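Local atomic coordinates of putative ABC transporter, periplasmic binding protein, amino acid (PDB entry 2YLN), a protein that probably delivers L-cystine to an amino acid ABC transporter, acting as the solute receptor that closes around its ligand. Residues S144-V149 against A206-L212. The protein carries 1 engineered substitution. Residues are numbered along the deposited sequence; the frame is centred on the assembly and turned at random. Where two conformers were deposited one is given.
Sequences SGAVLV and ATLNDEL. With CYS (cysteine), chain C.
Ala206 lays its methyl against Leu148 CD1 at one end of an antiparallel strand pair, 146-149 with 206-210, that belongs to the mixed sheet of a family 3 solute-binding protein. Its small side chain fits close beside the neighbouring strand. Thr207 forms a hydrogen-bonded pair with Val149: its N gives to Val149 O, and its O receives Val149 N at 2.9 Å in a nearly straight bond (174°). A beta-branched residue suits an extended strand, and Thr207 divides its two branches: CG2 lies 4.0 Å from Val149 CB, while OG1 binds the backbone O of Ala168. On the other face, Leu208 sends CD2 to within 3.7 Å of Leu148 CD1, a methyl contact between non-hydrogen-bonded partners.

Asn209 links sheet and ligand. Its backbone trades two hydrogen bonds with Val147, while its amide splits its work: OD1 accepts from Asp210 N and also bonds Tyr67 OH, which holds the group so that ND2 gives a 2.8 Å bond to O of one of the two bound cysteines, which Ser170 OG and Glu64 OE1 also hydrogen-bond.

Asp210 is the N-cap of helix 211-220. CG anti to the backbone N (chi1 178°) sets the carboxylate beside its own carbonyl carbon, facing the first turn of the helix, where OD2 takes Ala213 N and, weakly, Leu212 N. The strand pairing passes into the helix at Glu211, whose N donates to Gly145 O and whose CB meets Val147 CG1 at 3.7 Å. Leu212 brings CD1 3.8 Å from Ser144 OG. That hydroxyl, small enough for a buried polar corner, gives its own proton to the syn side of Asp210 OD1 at 2.6 Å, 20° out of the carboxylate plane.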
loop_
_atom_site.group_PDB
_atom_site.type_symbol
_atom_site.label_atom_id
_atom_site.label_comp_id
_atom_site.label_asym_id
_atom_site.label_seq_id
_atom_site.Cartn_x
_atom_site.Cartn_y
_atom_site.Cartn_z
ATOM N N SER A 144 -7.247 4.407 -4.691
ATOM C CA SER A 144 -8.087 3.333 -4.245
ATOM C C SER A 144 -8.643 3.706 -2.862
ATOM O O SER A 144 -8.338 4.752 -2.309
ATOM C CB SER A 144 -7.283 2.016 -4.188
ATOM O OG SER A 144 -8.151 0.921 -3.988
ATOM N N GLY A 145 -9.513 2.910 -2.328
ATOM C CA GLY A 145 -10.091 3.166 -0.994
ATOM C C GLY A 145 -10.531 1.903 -0.330
ATOM O O GLY A 145 -10.434 0.800 -0.872
ATOM N N ALA A 146 -10.921 2.079 0.912
ATOM C CA ALA A 146 -11.137 1.004 1.833
ATOM C C ALA A 146 -12.512 0.329 1.670
ATOM O O ALA A 146 -13.512 0.939 1.241
ATOM C CB ALA A 146 -11.011 1.496 3.267
ATOM N N VAL A 147 -12.535 -0.919 2.151
ATOM C CA VAL A 147 -13.741 -1.670 2.370
ATOM C C VAL A 147 -13.608 -2.369 3.717
ATOM O O VAL A 147 -12.507 -2.536 4.275
ATOM C CB VAL A 147 -13.964 -2.742 1.266
ATOM C CG1 VAL A 147 -14.183 -2.080 -0.068
ATOM C CG2 VAL A 147 -12.790 -3.779 1.184
ATOM N N LEU A 148 -14.776 -2.766 4.234
ATOM C CA LEU A 148 -14.892 -3.619 5.430
ATOM C C LEU A 148 -15.345 -4.997 5.028
ATOM O O LEU A 148 -16.312 -5.130 4.277
ATOM C CB LEU A 148 -15.884 -3.015 6.422
ATOM C CG LEU A 148 -16.035 -3.642 7.775
ATOM C CD1 LEU A 148 -14.746 -3.467 8.616
ATOM C CD2 LEU A 148 -17.236 -3.038 8.499
ATOM N N VAL A 149 -14.657 -6.005 5.516
ATOM C CA VAL A 149 -14.932 -7.427 5.307
ATOM C C VAL A 149 -15.418 -8.055 6.615
ATOM O O VAL A 149 -14.869 -7.773 7.668
ATOM C CB VAL A 149 -13.704 -8.135 4.799
ATOM C CG1 VAL A 149 -13.949 -9.617 4.645
ATOM C CG2 VAL A 149 -13.250 -7.511 3.435
ATOM N N ALA A 206 -14.018 -8.940 11.741
ATOM C CA ALA A 206 -13.981 -7.927 10.705
ATOM C C ALA A 206 -12.579 -7.527 10.400
ATOM O O ALA A 206 -11.677 -7.700 11.186
ATOM C CB ALA A 206 -14.800 -6.707 11.103
ATOM N N THR A 207 -12.422 -6.874 9.237
ATOM C CA THR A 207 -11.203 -6.190 8.892
ATOM C C THR A 207 -11.485 -5.101 7.870
ATOM O O THR A 207 -12.296 -5.289 6.981
ATOM C CB THR A 207 -10.088 -7.132 8.394
ATOM O OG1 THR A 207 -8.849 -6.425 8.367
ATOM C CG2 THR A 207 -10.357 -7.684 6.996
ATOM N N LEU A 208 -10.736 -4.017 7.964
ATOM C CA LEU A 208 -10.671 -2.978 6.944
ATOM C C LEU A 208 -9.464 -3.202 6.079
ATOM O O LEU A 208 -8.362 -3.482 6.581
ATOM C CB LEU A 208 -10.535 -1.609 7.613
ATOM C CG LEU A 208 -11.764 -1.068 8.333
ATOM C CD1 LEU A 208 -11.334 0.061 9.250
ATOM C CD2 LEU A 208 -12.784 -0.576 7.270
ATOM N N ASN A 209 -9.591 -3.097 4.747
ATOM C CA ASN A 209 -8.426 -3.115 3.903
ATOM C C ASN A 209 -8.815 -2.494 2.566
ATOM O O ASN A 209 -9.871 -1.903 2.413
ATOM C CB ASN A 209 -7.838 -4.510 3.801
ATOM C CG ASN A 209 -6.343 -4.516 3.586
ATOM O OD1 ASN A 209 -5.824 -4.149 2.508
ATOM N ND2 ASN A 209 -5.605 -4.925 4.619
ATOM N N ASP A 210 -7.923 -2.583 1.598
ATOM C CA ASP A 210 -8.119 -2.009 0.311
ATOM C C ASP A 210 -9.088 -2.795 -0.546
ATOM O O ASP A 210 -8.996 -4.015 -0.626
ATOM C CB ASP A 210 -6.724 -1.971 -0.403
ATOM C CG ASP A 210 -6.885 -1.405 -1.802
ATOM O OD1 ASP A 210 -6.960 -0.154 -1.909
ATOM O OD2 ASP A 210 -6.959 -2.205 -2.755
ATOM N N GLU A 211 -9.946 -2.090 -1.275
ATOM C CA GLU A 211 -10.933 -2.750 -2.131
ATOM C C GLU A 211 -10.322 -3.712 -3.125
ATOM O O GLU A 211 -10.823 -4.814 -3.372
ATOM C CB GLU A 211 -11.771 -1.714 -2.868
ATOM C CG GLU A 211 -12.859 -2.347 -3.707
ATOM C CD GLU A 211 -13.366 -1.491 -4.860
ATOM O OE1 GLU A 211 -12.629 -0.587 -5.330
ATOM O OE2 GLU A 211 -14.463 -1.687 -5.304
ATOM N N LEU A 212 -9.277 -3.228 -3.821
ATOM C CA LEU A 212 -8.665 -4.052 -4.868
ATOM C C LEU A 212 -7.923 -5.260 -4.308
ATOM O O LEU A 212 -7.951 -6.337 -4.925
ATOM C CB LEU A 212 -7.736 -3.195 -5.731
ATOM C CG LEU A 212 -8.440 -1.985 -6.384
ATOM C CD1 LEU A 212 -7.438 -1.111 -7.063
ATOM C CD2 LEU A 212 -9.488 -2.426 -7.381
HETATM N N CYS C . -0.574 -5.086 3.587
HETATM C CA CYS C . -0.691 -4.648 4.999
HETATM C C CYS C . -2.120 -4.966 5.471
HETATM O O CYS C . -2.886 -5.544 4.656
HETATM C CB CYS C . -0.428 -3.170 5.108
HETATM S SG CYS C . -1.703 -2.189 4.203
HETATM O OXT CYS C . -2.378 -4.634 6.612
HETATM O O HOH W 1 -10.534 1.079 -5.346
#